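Local structure of phospho-2-dehydro-3-deoxyheptonate aldolase/chorismate mutase (Thermus thermophilus, 2D8D) at residues 26-31 / 81-85. The protein probably makes 3-deoxy-7-phosphoheptulonate and converts chorismate to prephenate in aromatic amino acid biosynthesis, this chain being its amino-terminal chorismate mutase domain. Sequence-based numbering, arbitrary orientation.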
ATOM      1  N   ARG B  26       3.613   2.305  -8.927  1.00  8.39           N
ATOM      2  CA  ARG B  26       4.026   3.560  -8.309  1.00  8.24           C
ATOM      3  C   ARG B  26       5.549   3.604  -8.281  1.00  8.48           C
ATOM      4  O   ARG B  26       6.159   4.652  -8.504  1.00  8.89           O
ATOM      5  CB  ARG B  26       3.490   3.670  -6.877  1.00  8.04           C
ATOM      6  CG  ARG B  26       3.635   5.060  -6.287  1.00  9.07           C
ATOM      7  CD  ARG B  26       3.193   5.118  -4.835  1.00  9.84           C
ATOM      8  NE  ARG B  26       3.078   6.501  -4.386  1.00  9.93           N
ATOM      9  CZ  ARG B  26       4.108   7.290  -4.098  1.00 10.09           C
ATOM     10  NH1 ARG B  26       5.352   6.840  -4.192  1.00 11.05           N
ATOM     11  NH2 ARG B  26       3.892   8.549  -3.741  1.00 13.43           N
ATOM     12  N   GLY B  27       6.156   2.459  -7.998  1.00  8.62           N
ATOM     13  CA  GLY B  27       7.601   2.386  -7.950  1.00  9.31           C
ATOM     14  C   GLY B  27       8.237   2.738  -9.279  1.00  9.06           C
ATOM     15  O   GLY B  27       9.230   3.470  -9.327  1.00  9.55           O
ATOM     16  N   ARG B  28       7.679   2.225 -10.370  1.00  8.51           N
ATOM     17  CA  ARG B  28       8.236   2.524 -11.681  1.00  8.42           C
ATOM     18  C   ARG B  28       8.077   4.005 -12.016  1.00  7.80           C
ATOM     19  O   ARG B  28       8.960   4.601 -12.635  1.00  8.91           O
ATOM     20  CB  ARG B  28       7.578   1.660 -12.759  1.00  9.63           C
ATOM     21  CG  ARG B  28       7.837   0.165 -12.605  1.00 12.19           C
ATOM     22  CD  ARG B  28       7.501  -0.582 -13.887  1.00 14.14           C
ATOM     23  NE  ARG B  28       6.125  -0.338 -14.314  1.00 16.20           N
ATOM     24  CZ  ARG B  28       5.059  -0.934 -13.789  1.00 16.25           C
ATOM     25  NH1 ARG B  28       5.201  -1.824 -12.814  1.00 15.97           N
ATOM     26  NH2 ARG B  28       3.848  -0.632 -14.235  1.00 16.99           N
ATOM     27  N   LEU B  29       6.965   4.605 -11.602  1.00  7.98           N
ATOM     28  CA  LEU B  29       6.736   6.020 -11.863  1.00  8.01           C
ATOM     29  C   LEU B  29       7.746   6.890 -11.124  1.00  7.99           C
ATOM     30  O   LEU B  29       8.318   7.820 -11.697  1.00  8.28           O
ATOM     31  CB  LEU B  29       5.319   6.416 -11.446  1.00  8.85           C
ATOM     32  CG  LEU B  29       4.188   5.938 -12.355  1.00  8.95           C
ATOM     33  CD1 LEU B  29       2.853   6.178 -11.674  1.00 10.66           C
ATOM     34  CD2 LEU B  29       4.254   6.671 -13.689  1.00 12.10           C
ATOM     35  N   VAL B  30       7.966   6.595  -9.850  1.00  8.55           N
ATOM     36  CA  VAL B  30       8.914   7.376  -9.072  1.00  9.57           C
ATOM     37  C   VAL B  30      10.333   7.150  -9.584  1.00 10.06           C
ATOM     38  O   VAL B  30      11.172   8.043  -9.498  1.00  9.98           O
ATOM     39  CB  VAL B  30       8.810   7.042  -7.572  1.00 12.26           C
ATOM     40  CG1 VAL B  30       7.527   7.628  -7.003  1.00 14.82           C
ATOM     41  CG2 VAL B  30       8.813   5.552  -7.378  1.00 16.95           C
ATOM     42  N   GLN B  31      10.607   5.966 -10.128  1.00  9.49           N
ATOM     43  CA  GLN B  31      11.927   5.700 -10.691  1.00  9.73           C
ATOM     44  C   GLN B  31      12.141   6.640 -11.874  1.00  8.83           C
ATOM     45  O   GLN B  31      13.223   7.198 -12.060  1.00  9.18           O
ATOM     46  CB  GLN B  31      12.030   4.260 -11.189  1.00 12.19           C
ATOM     47  CG  GLN B  31      12.143   3.209 -10.108  1.00 15.19           C
ATOM     48  CD  GLN B  31      12.329   1.824 -10.692  1.00 14.16           C
ATOM     49  OE1 GLN B  31      11.483   1.336 -11.440  1.00 17.63           O
ATOM     50  NE2 GLN B  31      13.446   1.185 -10.360  1.00 15.61           N
ATOM     51  N   SER B  81      10.006   4.637  -1.545  1.00 14.64           N
ATOM     52  CA  SER B  81      10.259   5.280  -2.832  1.00 16.77           C
ATOM     53  C   SER B  81      11.605   5.999  -2.858  1.00 17.63           C
ATOM     54  O   SER B  81      12.375   5.848  -3.809  1.00 17.05           O
ATOM     55  CB  SER B  81       9.138   6.270  -3.153  1.00 17.28           C
ATOM     56  OG  SER B  81       7.888   5.607  -3.245  1.00 18.92           O
ATOM     57  N   LEU B  82      11.887   6.787  -1.823  1.00 19.30           N
ATOM     58  CA  LEU B  82      13.160   7.499  -1.758  1.00 22.75           C
ATOM     59  C   LEU B  82      14.292   6.489  -1.792  1.00 24.88           C
ATOM     60  O   LEU B  82      15.289   6.674  -2.492  1.00 25.21           O
ATOM     61  CB  LEU B  82      13.262   8.333  -0.478  1.00 23.19           C
ATOM     62  CG  LEU B  82      12.840   9.800  -0.567  1.00 24.29           C
ATOM     63  CD1 LEU B  82      13.128  10.485   0.759  1.00 24.04           C
ATOM     64  CD2 LEU B  82      13.603  10.493  -1.689  1.00 24.08           C
ATOM     65  N   ASP B  83      14.130   5.418  -1.023  1.00 27.20           N
ATOM     66  CA  ASP B  83      15.126   4.363  -0.969  1.00 30.78           C
ATOM     67  C   ASP B  83      15.390   3.861  -2.381  1.00 32.74           C
ATOM     68  O   ASP B  83      16.538   3.724  -2.792  1.00 32.87           O
ATOM     69  CB  ASP B  83      14.631   3.211  -0.089  1.00 31.41           C
ATOM     70  CG  ASP B  83      15.587   2.033  -0.076  1.00 32.72           C
ATOM     71  OD1 ASP B  83      16.774   2.235   0.258  1.00 33.47           O
ATOM     72  OD2 ASP B  83      15.151   0.906  -0.395  1.00 33.52           O
ATOM     73  N   LEU B  84      14.318   3.609  -3.127  1.00 34.77           N
ATOM     74  CA  LEU B  84      14.434   3.111  -4.492  1.00 37.69           C
ATOM     75  C   LEU B  84      15.084   4.127  -5.436  1.00 39.63           C
ATOM     76  O   LEU B  84      15.835   3.749  -6.332  1.00 39.47           O
ATOM     77  CB  LEU B  84      13.051   2.708  -5.021  1.00 37.68           C
ATOM     78  CG  LEU B  84      12.986   1.869  -6.304  1.00 37.87           C
ATOM     79  CD1 LEU B  84      13.749   0.576  -6.113  1.00 37.98           C
ATOM     80  CD2 LEU B  84      11.544   1.554  -6.646  1.00 38.27           C
ATOM     81  N   GLU B  85      14.805   5.412  -5.230  1.00 41.86           N
ATOM     82  CA  GLU B  85      15.375   6.458  -6.079  1.00 44.31           C
ATOM     83  C   GLU B  85      16.865   6.679  -5.836  1.00 45.49           C
ATOM     84  O   GLU B  85      17.524   7.378  -6.606  1.00 45.75           O
ATOM     85  CB  GLU B  85      14.645   7.789  -5.861  1.00 44.86           C
ATOM     86  CG  GLU B  85      13.292   7.902  -6.543  1.00 45.79           C
ATOM     87  CD  GLU B  85      12.605   9.223  -6.256  1.00 46.12           C
ATOM     88  OE1 GLU B  85      12.320   9.500  -5.073  1.00 46.29           O
ATOM     89  OE2 GLU B  85      12.352   9.985  -7.213  1.00 46.31           O
TER
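R26, G27, V30 and Q31 meet S81, L84 and E85 in a small helix-helix contact of mixed apolar and polar character, where the last turn of helix 67-84 comes down on the long helix 4-40. This is the three-helix subunit of the AroQ (type II) chorismate mutase fold, whose long first helix packs against later helices and the partner subunit. The two segments run in the same general direction, with the CA atoms of G27 and S81 6.5 Å apart and those of Q31 and E85 5.8 Å apart. No hydrogen bond joins them. L84 supplies much of the apolar surface: its CG lies anti to the backbone N (chi1 -166°), which turns the branch toward helix 4-40. There CD2 sits 3.9 Å from Q31 CG and passes over the backbone at G27. The Q31 chain, extended beyond CG, slants across L84, and its amide NE2 comes 4.1 Å from L84 CG. With an alanine here the CG methylene and the amide are gone, and this flank of L84 would probably be less well covered. V30 points toward helix 67-84, its CG2 4.2 Å from S81 OG. E85 OE2 lies 3.2 Å from V30 O, two acceptors without a hydrogen bond, and E85 CG runs alongside. At the other end R26, fully stretched from CG to NE, brings the edge of its guanidinium to S81, with NH1 3.0 Å from OG. The angle is too poor for a hydrogen bond; OG is instead bonded to I77 O, one turn back. R26 also lies against I77 and F78 of helix 67-84, while its NE bonds N16 OD1 of the second subunit. P64 of that subunit packs on both Q31 and L84, so the junction between helices 4-40 and 67-84 is also part of the dimer interface.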